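Local atomic coordinates of short-chain dehydrogenase/reductase SDR (PDB entry 5IG2), a protein that binds NAD in a Rossmann-type fold and, as a short-chain dehydrogenase/reductase family member, probably catalyses NAD-linked oxidation of a CH-OH group or the reverse reduction of a carbonyl. Residues G90-L95 / M137-N141; G104-S110 / T221-A227; G154-P158 / T269-R273. All coordinates share one frame; numbering follows the deposited sequence.

Contact 1 (G90-L95 / M137-N141)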
loop_
_atom_site.group_PDB
_atom_site.type_symbol
_atom_site.label_atom_id
_atom_site.label_comp_id
_atom_site.label_asym_id
_atom_site.label_seq_id
_atom_site.Cartn_x
_atom_site.Cartn_y
_atom_site.Cartn_z
ATOM N N GLY B 90 -22.879 11.724 54.701
ATOM C CA GLY B 90 -23.945 12.095 55.618
ATOM C C GLY B 90 -25.248 11.322 55.500
ATOM O O GLY B 90 -26.073 11.392 56.423
ATOM N N LYS B 91 -25.465 10.594 54.406
ATOM C CA LYS B 91 -26.736 9.947 54.112
ATOM C C LYS B 91 -26.452 8.650 53.370
ATOM O O LYS B 91 -25.390 8.485 52.766
ATOM C CB LYS B 91 -27.646 10.820 53.233
ATOM C CG LYS B 91 -27.871 12.257 53.687
ATOM C CD LYS B 91 -29.016 12.355 54.681
ATOM C CE LYS B 91 -29.400 13.811 54.951
ATOM N NZ LYS B 91 -29.926 14.499 53.729
ATOM N N VAL B 92 -27.421 7.736 53.409
ATOM C CA VAL B 92 -27.457 6.576 52.522
ATOM C C VAL B 92 -28.865 6.478 51.947
ATOM O O VAL B 92 -29.838 6.375 52.702
ATOM C CB VAL B 92 -27.082 5.270 53.246
ATOM C CG1 VAL B 92 -27.142 4.104 52.267
ATOM C CG2 VAL B 92 -25.706 5.376 53.880
ATOM N N HIS B 93 -28.982 6.515 50.620
ATOM C CA HIS B 93 -30.291 6.462 49.982
ATOM C C HIS B 93 -30.548 5.187 49.213
ATOM O O HIS B 93 -31.702 4.762 49.105
ATOM C CB HIS B 93 -30.469 7.642 49.028
ATOM C CG HIS B 93 -30.379 8.965 49.706
ATOM N ND1 HIS B 93 -29.265 9.765 49.620
ATOM C CD2 HIS B 93 -31.253 9.618 50.506
ATOM C CE1 HIS B 93 -29.466 10.868 50.319
ATOM N NE2 HIS B 93 -30.664 10.802 50.869
ATOM N N LEU B 94 -29.503 4.582 48.669
ATOM C CA LEU B 94 -29.621 3.376 47.866
ATOM C C LEU B 94 -28.593 2.368 48.357
ATOM O O LEU B 94 -27.409 2.697 48.468
ATOM C CB LEU B 94 -29.401 3.717 46.390
ATOM C CG LEU B 94 -29.810 2.729 45.312
ATOM C CD1 LEU B 94 -31.206 2.187 45.574
ATOM C CD2 LEU B 94 -29.736 3.430 43.961
ATOM N N LEU B 95 -29.044 1.151 48.655
ATOM C CA LEU B 95 -28.156 0.080 49.090
ATOM C C LEU B 95 -28.329 -1.102 48.157
ATOM O O LEU B 95 -29.448 -1.593 47.981
ATOM C CB LEU B 95 -28.446 -0.348 50.532
ATOM C CG LEU B 95 -27.692 -1.605 50.998
ATOM C CD1 LEU B 95 -26.184 -1.347 51.064
ATOM C CD2 LEU B 95 -28.204 -2.090 52.347
ATOM N N MET B 137 -31.731 4.322 57.113
ATOM C CA MET B 137 -32.630 4.864 56.101
ATOM C C MET B 137 -33.968 5.268 56.704
ATOM O O MET B 137 -34.522 6.313 56.346
ATOM C CB MET B 137 -32.840 3.845 54.989
ATOM C CG MET B 137 -31.604 3.564 54.179
ATOM S SD MET B 137 -31.913 2.197 53.053
ATOM C CE MET B 137 -30.498 2.373 51.959
ATOM N N LEU B 138 -34.510 4.449 57.607
ATOM C CA LEU B 138 -35.783 4.793 58.234
ATOM C C LEU B 138 -35.673 6.083 59.046
ATOM O O LEU B 138 -36.608 6.891 59.071
ATOM C CB LEU B 138 -36.259 3.636 59.114
ATOM C CG LEU B 138 -36.659 2.372 58.350
ATOM C CD1 LEU B 138 -36.776 1.180 59.280
ATOM C CD2 LEU B 138 -37.967 2.608 57.618
ATOM N N GLY B 139 -34.537 6.299 59.710
ATOM C CA GLY B 139 -34.377 7.491 60.524
ATOM C C GLY B 139 -34.194 8.777 59.744
ATOM O O GLY B 139 -34.329 9.858 60.330
ATOM N N GLN B 140 -33.901 8.692 58.447
ATOM C CA GLN B 140 -33.638 9.891 57.657
ATOM C C GLN B 140 -34.903 10.633 57.231
ATOM O O GLN B 140 -34.815 11.820 56.895
ATOM C CB GLN B 140 -32.805 9.529 56.419
ATOM C CG GLN B 140 -31.356 9.186 56.742
ATOM C CD GLN B 140 -30.580 8.644 55.548
ATOM O OE1 GLN B 140 -29.359 8.522 55.600
ATOM N NE2 GLN B 140 -31.288 8.294 54.480
ATOM N N ASN B 141 -36.069 9.980 57.245
ATOM C CA ASN B 141 -37.314 10.570 56.738
ATOM C C ASN B 141 -37.173 11.002 55.280
ATOM O O ASN B 141 -37.680 12.046 54.867
ATOM C CB ASN B 141 -37.777 11.741 57.602
ATOM C CG ASN B 141 -38.138 11.314 58.992
ATOM O OD1 ASN B 141 -38.515 10.168 59.216
ATOM N ND2 ASN B 141 -38.024 12.231 59.942
HETATM O O HOH W 1 -28.048 9.806 57.527
#
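V92 and M137 mark the closest approach of the two backbones, 6.5 Å between their CA atoms, where the chain running into strand 94-97 passes the last turn of helix 112-140. Q140 and V92 are joined by a pair of hydrogen bonds in which a side-chain amide meets both the N-H and the C=O of one residue just before the strand. V92 N donates a hydrogen bond to Q140 OE1 at 3.0 Å, lying in the carbonyl plane on a lone pair, with an N-H...O angle of 164°. The return bond, from Q140 NE2 to V92 O, is as short but less ideally placed, its donor standing 44° above the plane of the V92 carbonyl. With both ends of the amide gripped, its flip is settled; glutamine suits the place because it offers a donor and an acceptor at the tip of an extended chain. OE1 also accepts from a water that bridges to G90 O, and K91 CA lies 3.3 Å from it.

In the Rossmann fold of this family, helix 112-140 packs against the parallel sheet beside strand 94-97, and the chain returns from it into the adjacent parallel strand 144-149. M137 is the apolar half of the contact. Its chain runs straight beyond CG (chi2 172°), which carries the terminal methyl to the start of the strand: CE rests 3.7 Å from L95 CB and 3.8 Å from V92 CG1. An unbranched, flexible side chain can reach both buried residues in this way, while F133 of the same helix also touches V92 and L95. The polar ends of K91 and H93 are engaged elsewhere: K91 NZ forms a salt bridge with E142, and the H93 ring bonds to E142 through NE2 and to the backbone of V16 through ND1.

Contact 2 (G104-S110 / T221-A227)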
loop_
_atom_site.group_PDB
_atom_site.type_symbol
_atom_site.label_atom_id
_atom_site.label_comp_id
_atom_site.label_asym_id
_atom_site.label_seq_id
_atom_site.Cartn_x
_atom_site.Cartn_y
_atom_site.Cartn_z
ATOM N N GLY B 104 -20.484 -25.517 43.419
ATOM C CA GLY B 104 -21.353 -26.484 42.776
ATOM C C GLY B 104 -20.914 -27.910 43.047
ATOM O O GLY B 104 -19.939 -28.158 43.760
ATOM N N GLY B 105 -21.641 -28.841 42.447
ATOM C CA GLY B 105 -21.412 -30.255 42.648
ATOM C C GLY B 105 -22.582 -30.905 43.365
ATOM O O GLY B 105 -23.445 -30.239 43.942
ATOM N N PHE B 106 -22.623 -32.237 43.281
ATOM C CA PHE B 106 -23.619 -33.014 44.018
ATOM C C PHE B 106 -23.701 -32.513 45.451
ATOM O O PHE B 106 -22.676 -32.332 46.112
ATOM C CB PHE B 106 -23.257 -34.502 44.023
ATOM C CG PHE B 106 -23.417 -35.186 42.702
ATOM C CD1 PHE B 106 -24.243 -34.659 41.720
ATOM C CD2 PHE B 106 -22.747 -36.377 42.450
ATOM C CE1 PHE B 106 -24.391 -35.306 40.497
ATOM C CE2 PHE B 106 -22.889 -37.035 41.232
ATOM C CZ PHE B 106 -23.714 -36.498 40.253
ATOM N N LEU B 107 -24.927 -32.303 45.934
ATOM C CA LEU B 107 -25.108 -31.545 47.172
ATOM C C LEU B 107 -24.331 -32.149 48.337
ATOM O O LEU B 107 -23.694 -31.418 49.107
ATOM C CB LEU B 107 -26.588 -31.448 47.511
ATOM C CG LEU B 107 -26.898 -30.421 48.603
ATOM C CD1 LEU B 107 -26.461 -29.018 48.159
ATOM C CD2 LEU B 107 -28.386 -30.477 48.941
ATOM N N TRP B 108 -24.353 -33.477 48.475
ATOM C CA TRP B 108 -23.704 -34.137 49.611
ATOM C C TRP B 108 -22.181 -34.162 49.503
ATOM O O TRP B 108 -21.512 -34.434 50.504
ATOM C CB TRP B 108 -24.214 -35.574 49.766
ATOM C CG TRP B 108 -23.993 -36.401 48.532
ATOM C CD1 TRP B 108 -22.890 -37.159 48.225
ATOM C CD2 TRP B 108 -24.891 -36.531 47.424
ATOM N NE1 TRP B 108 -23.053 -37.751 46.990
ATOM C CE2 TRP B 108 -24.269 -37.378 46.476
ATOM C CE3 TRP B 108 -26.161 -36.009 47.138
ATOM C CZ2 TRP B 108 -24.877 -37.723 45.265
ATOM C CZ3 TRP B 108 -26.763 -36.345 45.934
ATOM C CH2 TRP B 108 -26.124 -37.200 45.013
ATOM N N GLU B 109 -21.612 -33.898 48.324
ATOM C CA GLU B 109 -20.159 -33.887 48.201
ATOM C C GLU B 109 -19.520 -32.587 48.676
ATOM O O GLU B 109 -18.304 -32.560 48.877
ATOM C CB GLU B 109 -19.752 -34.141 46.750
ATOM C CG GLU B 109 -20.122 -35.525 46.273
ATOM C CD GLU B 109 -19.704 -35.771 44.838
ATOM O OE1 GLU B 109 -19.482 -34.791 44.110
ATOM O OE2 GLU B 109 -19.606 -36.949 44.443
ATOM N N SER B 110 -20.293 -31.514 48.837
ATOM C CA SER B 110 -19.743 -30.249 49.304
ATOM C C SER B 110 -19.385 -30.329 50.786
ATOM O O SER B 110 -19.946 -31.117 51.547
ATOM C CB SER B 110 -20.740 -29.115 49.087
ATOM O OG SER B 110 -20.968 -28.863 47.710
ATOM N N THR B 221 -14.313 -33.024 43.355
ATOM C CA THR B 221 -14.865 -34.261 42.812
ATOM C C THR B 221 -15.212 -34.098 41.337
ATOM O O THR B 221 -15.243 -32.992 40.798
ATOM C CB THR B 221 -16.118 -34.685 43.578
ATOM O OG1 THR B 221 -17.147 -33.715 43.363
ATOM C CG2 THR B 221 -15.831 -34.799 45.080
ATOM N N ARG B 222 -15.510 -35.227 40.689
ATOM C CA ARG B 222 -15.986 -35.200 39.307
ATOM C C ARG B 222 -17.182 -34.259 39.137
ATOM O O ARG B 222 -17.188 -33.397 38.251
ATOM C CB ARG B 222 -16.348 -36.618 38.856
ATOM C CG ARG B 222 -16.687 -36.718 37.383
ATOM C CD ARG B 222 -17.556 -37.935 37.097
ATOM N NE ARG B 222 -18.786 -37.866 37.883
ATOM C CZ ARG B 222 -19.803 -37.042 37.623
ATOM N NH1 ARG B 222 -20.878 -37.050 38.402
ATOM N NH2 ARG B 222 -19.751 -36.207 36.589
ATOM N N SER B 223 -18.211 -34.405 39.981
ATOM C CA SER B 223 -19.399 -33.572 39.811
ATOM C C SER B 223 -19.107 -32.103 40.117
ATOM O O SER B 223 -19.754 -31.208 39.558
ATOM C CB SER B 223 -20.549 -34.099 40.683
ATOM O OG SER B 223 -20.493 -33.607 42.020
ATOM N N GLN B 224 -18.144 -31.830 40.994
ATOM C CA GLN B 224 -17.789 -30.439 41.257
ATOM C C GLN B 224 -17.068 -29.834 40.062
ATOM O O GLN B 224 -17.361 -28.705 39.662
ATOM C CB GLN B 224 -16.944 -30.349 42.528
ATOM C CG GLN B 224 -17.763 -30.719 43.759
ATOM C CD GLN B 224 -16.932 -30.998 44.996
ATOM O OE1 GLN B 224 -15.702 -31.071 44.934
ATOM N NE2 GLN B 224 -17.614 -31.165 46.140
ATOM N N LEU B 225 -16.136 -30.580 39.470
ATOM C CA LEU B 225 -15.467 -30.114 38.258
ATOM C C LEU B 225 -16.470 -29.840 37.146
ATOM O O LEU B 225 -16.373 -28.819 36.448
ATOM C CB LEU B 225 -14.439 -31.151 37.800
ATOM C CG LEU B 225 -13.242 -31.343 38.728
ATOM C CD1 LEU B 225 -12.490 -32.603 38.343
ATOM C CD2 LEU B 225 -12.336 -30.129 38.687
ATOM N N ALA B 226 -17.431 -30.750 36.956
ATOM C CA ALA B 226 -18.406 -30.587 35.883
ATOM C C ALA B 226 -19.282 -29.364 36.123
ATOM O O ALA B 226 -19.557 -28.596 35.194
ATOM C CB ALA B 226 -19.255 -31.851 35.763
ATOM N N ALA B 227 -19.712 -29.162 37.369
ATOM C CA ALA B 227 -20.507 -27.983 37.693
ATOM C C ALA B 227 -19.718 -26.699 37.456
ATOM O O ALA B 227 -20.266 -25.707 36.954
ATOM C CB ALA B 227 -20.990 -28.066 39.142
HETATM O O HOH W 2 -20.465 -30.821 45.712
HETATM O O HOH W 3 -18.607 -36.539 41.931
#
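The F106 ring carries S223 CB over the centre of one face, 3.6 Å from the centroid and 10° off the normal, a CH-pi contact. F106 CZ lies at the edge of the R222 guanidinium, near its plane, and NH1 approaches the ring obliquely, 3.4 Å from CZ. W108, in turn, has F106 CB over one of its own faces, offset toward the rim.

S223 OG both accepts from F106 N at 2.8 Å and donates to E109 OE1 at 2.6 Å, a double role that suits a small hydroxyl. T221 OG1 donates to the same oxygen at 2.7 Å, and the two hydroxyls reach OE1 from opposite faces of the carboxylate plane. T221 also belongs to a capping box: its OG1 accepts from Q224 N, while T221 N donates to Q224 OE1 at 2.9 Å. G104 and G105 let the loop come close to the helix, A227 CB lying 3.5 Å from G105 N; the backbone angles of G105 (phi 114°, psi 163°) by themselves call for glycine. L107 N bonds to D181 of the second subunit, and F106 packs on A185 of that subunit.

The N-cap and first turn of helix 222-236 thus offer E109 two hydroxyls directly, and S223 N through a water on OE2. That setting, at a helix N-terminus, would be expected to favour the ionised form of E109.

Contact 3 (G154-P158 / T269-R273)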
loop_
_atom_site.group_PDB
_atom_site.type_symbol
_atom_site.label_atom_id
_atom_site.label_comp_id
_atom_site.label_asym_id
_atom_site.label_seq_id
_atom_site.Cartn_x
_atom_site.Cartn_y
_atom_site.Cartn_z
ATOM N N GLY B 154 -32.702 -18.387 42.714
ATOM C CA GLY B 154 -33.587 -18.234 43.847
ATOM C C GLY B 154 -35.032 -18.514 43.518
ATOM O O GLY B 154 -35.895 -18.475 44.404
ATOM N N LEU B 155 -35.320 -18.782 42.247
ATOM C CA LEU B 155 -36.661 -19.106 41.793
ATOM C C LEU B 155 -36.764 -20.521 41.254
ATOM O O LEU B 155 -37.881 -21.016 41.083
ATOM C CB LEU B 155 -37.111 -18.122 40.698
ATOM C CG LEU B 155 -37.008 -16.627 41.017
ATOM C CD1 LEU B 155 -37.275 -15.801 39.743
ATOM C CD2 LEU B 155 -37.968 -16.258 42.136
ATOM N N LEU B 156 -35.632 -21.170 40.976
ATOM C CA LEU B 156 -35.519 -22.516 40.433
ATOM C C LEU B 156 -34.564 -23.305 41.312
ATOM O O LEU B 156 -33.899 -22.750 42.189
ATOM C CB LEU B 156 -34.966 -22.499 39.005
ATOM C CG LEU B 156 -35.756 -21.731 37.961
ATOM C CD1 LEU B 156 -34.933 -21.603 36.701
ATOM C CD2 LEU B 156 -37.030 -22.478 37.676
ATOM N N SER B 157 -34.460 -24.602 41.049
ATOM C CA SER B 157 -33.506 -25.465 41.749
ATOM C C SER B 157 -32.758 -26.320 40.730
ATOM O O SER B 157 -32.970 -27.537 40.628
ATOM C CB SER B 157 -34.212 -26.312 42.806
ATOM O OG SER B 157 -34.880 -25.464 43.727
ATOM N N PRO B 158 -31.859 -25.701 39.960
ATOM C CA PRO B 158 -31.078 -26.466 38.980
ATOM C C PRO B 158 -30.132 -27.437 39.661
ATOM O O PRO B 158 -29.598 -27.152 40.750
ATOM C CB PRO B 158 -30.295 -25.378 38.221
ATOM C CG PRO B 158 -30.826 -24.052 38.708
ATOM C CD PRO B 158 -31.478 -24.279 40.024
ATOM N N THR B 269 -39.547 -22.026 32.754
ATOM C CA THR B 269 -39.121 -23.023 33.722
ATOM C C THR B 269 -39.466 -22.623 35.149
ATOM O O THR B 269 -39.612 -23.507 36.002
ATOM C CB THR B 269 -37.620 -23.320 33.593
ATOM O OG1 THR B 269 -36.864 -22.107 33.697
ATOM C CG2 THR B 269 -37.324 -24.006 32.256
ATOM N N VAL B 270 -39.650 -21.334 35.431
ATOM C CA VAL B 270 -40.191 -20.959 36.735
ATOM C C VAL B 270 -41.634 -21.442 36.858
ATOM O O VAL B 270 -42.041 -21.988 37.891
ATOM C CB VAL B 270 -40.077 -19.441 36.948
ATOM C CG1 VAL B 270 -40.794 -19.037 38.215
ATOM C CG2 VAL B 270 -38.614 -19.032 37.012
ATOM N N ARG B 271 -42.425 -21.269 35.800
ATOM C CA ARG B 271 -43.796 -21.760 35.829
ATOM C C ARG B 271 -43.831 -23.273 36.048
ATOM O O ARG B 271 -44.693 -23.785 36.774
ATOM C CB ARG B 271 -44.510 -21.358 34.532
ATOM C CG ARG B 271 -45.958 -21.819 34.438
ATOM C CD ARG B 271 -46.900 -20.979 35.312
ATOM N NE ARG B 271 -48.094 -21.724 35.726
ATOM C CZ ARG B 271 -48.434 -21.970 36.994
ATOM N NH1 ARG B 271 -47.686 -21.518 37.992
ATOM N NH2 ARG B 271 -49.534 -22.658 37.267
ATOM N N LEU B 272 -42.878 -24.001 35.454
ATOM C CA LEU B 272 -42.834 -25.454 35.609
ATOM C C LEU B 272 -42.627 -25.846 37.069
ATOM O O LEU B 272 -43.319 -26.725 37.595
ATOM C CB LEU B 272 -41.727 -26.036 34.723
ATOM C CG LEU B 272 -41.595 -27.555 34.664
ATOM C CD1 LEU B 272 -42.816 -28.185 33.999
ATOM C CD2 LEU B 272 -40.321 -27.959 33.952
ATOM N N ARG B 273 -41.671 -25.202 37.741
ATOM C CA ARG B 273 -41.458 -25.453 39.164
ATOM C C ARG B 273 -42.692 -25.091 39.984
ATOM O O ARG B 273 -43.083 -25.832 40.898
ATOM C CB ARG B 273 -40.249 -24.660 39.657
ATOM C CG ARG B 273 -40.044 -24.763 41.157
ATOM C CD ARG B 273 -38.730 -24.125 41.654
ATOM N NE ARG B 273 -38.675 -24.314 43.100
ATOM C CZ ARG B 273 -39.206 -23.480 43.995
ATOM N NH1 ARG B 273 -39.783 -22.342 43.602
ATOM N NH2 ARG B 273 -39.164 -23.785 45.286
#
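This is a largely apolar contact between a loop and a helix at a subunit interface: the loop after strand 144-149 lies against helix 267-279, which follows the last strand of the Rossmann fold, 259-260. In this family's fold the loop leads on to helix 162-185, which carries K168, a residue that binds NAD. L155 has its side chain about 8 Å from that of K168, so the contact lies near the cofactor site, that side chain being about 10 Å from the bound NAD.

L156 gives the largest share of the contact on the loop side, with L155 next. Its CB starts away from the helix, yet with CG anti to the carbonyl carbon (chi1 -60°) the branched end swings back and crosses the helix side chains at about a right angle. CD2 lies 3.2 Å from T269 O and 3.9 Å from V270 CG2. A long, branched side chain suits a position whose first bond leads away from the helix, since its end can still return to it. V270, buried, also turns CG2 toward L155 CB at 4.1 Å; its branching at CB keeps methyl groups close to the helix surface.

Across the interface with the second subunit, L155 packs on I277 of that chain. R273 serves both partners: its aliphatic part covers the loop, and its NE makes a salt bridge with E176 of the second subunit, whose OE1 also bonds to S157 OG. H169 of helix 162-185 touches both R273 and S157. The arginine's CD is anti to its CA (chi2 172°), which lays CD over the loop backbone, 3.8 Å from L156 CA and 3.3 Å from L155 O.

In the fold
Contact 1 is the most buried of the three and lies on the opposite side of the chain's centre from both others, whose centres are 42 and 34 Å away. It joins the approach to a central strand and a helix, where backbone groups need partners and apolar side chains pack beside them. Contacts 2 and 3 are partly buried, with centres about 20 Å apart, and each sets a loop before a helix against a helix from the C-terminal part. Both touch the second subunit, but their chemistry diverges: 104-110 meets 221-227 through hydroxyls, a carboxylate and water, whereas 154-158 meets 269-273 mainly through aliphatic groups, R273 being paired with E176 of the second subunit.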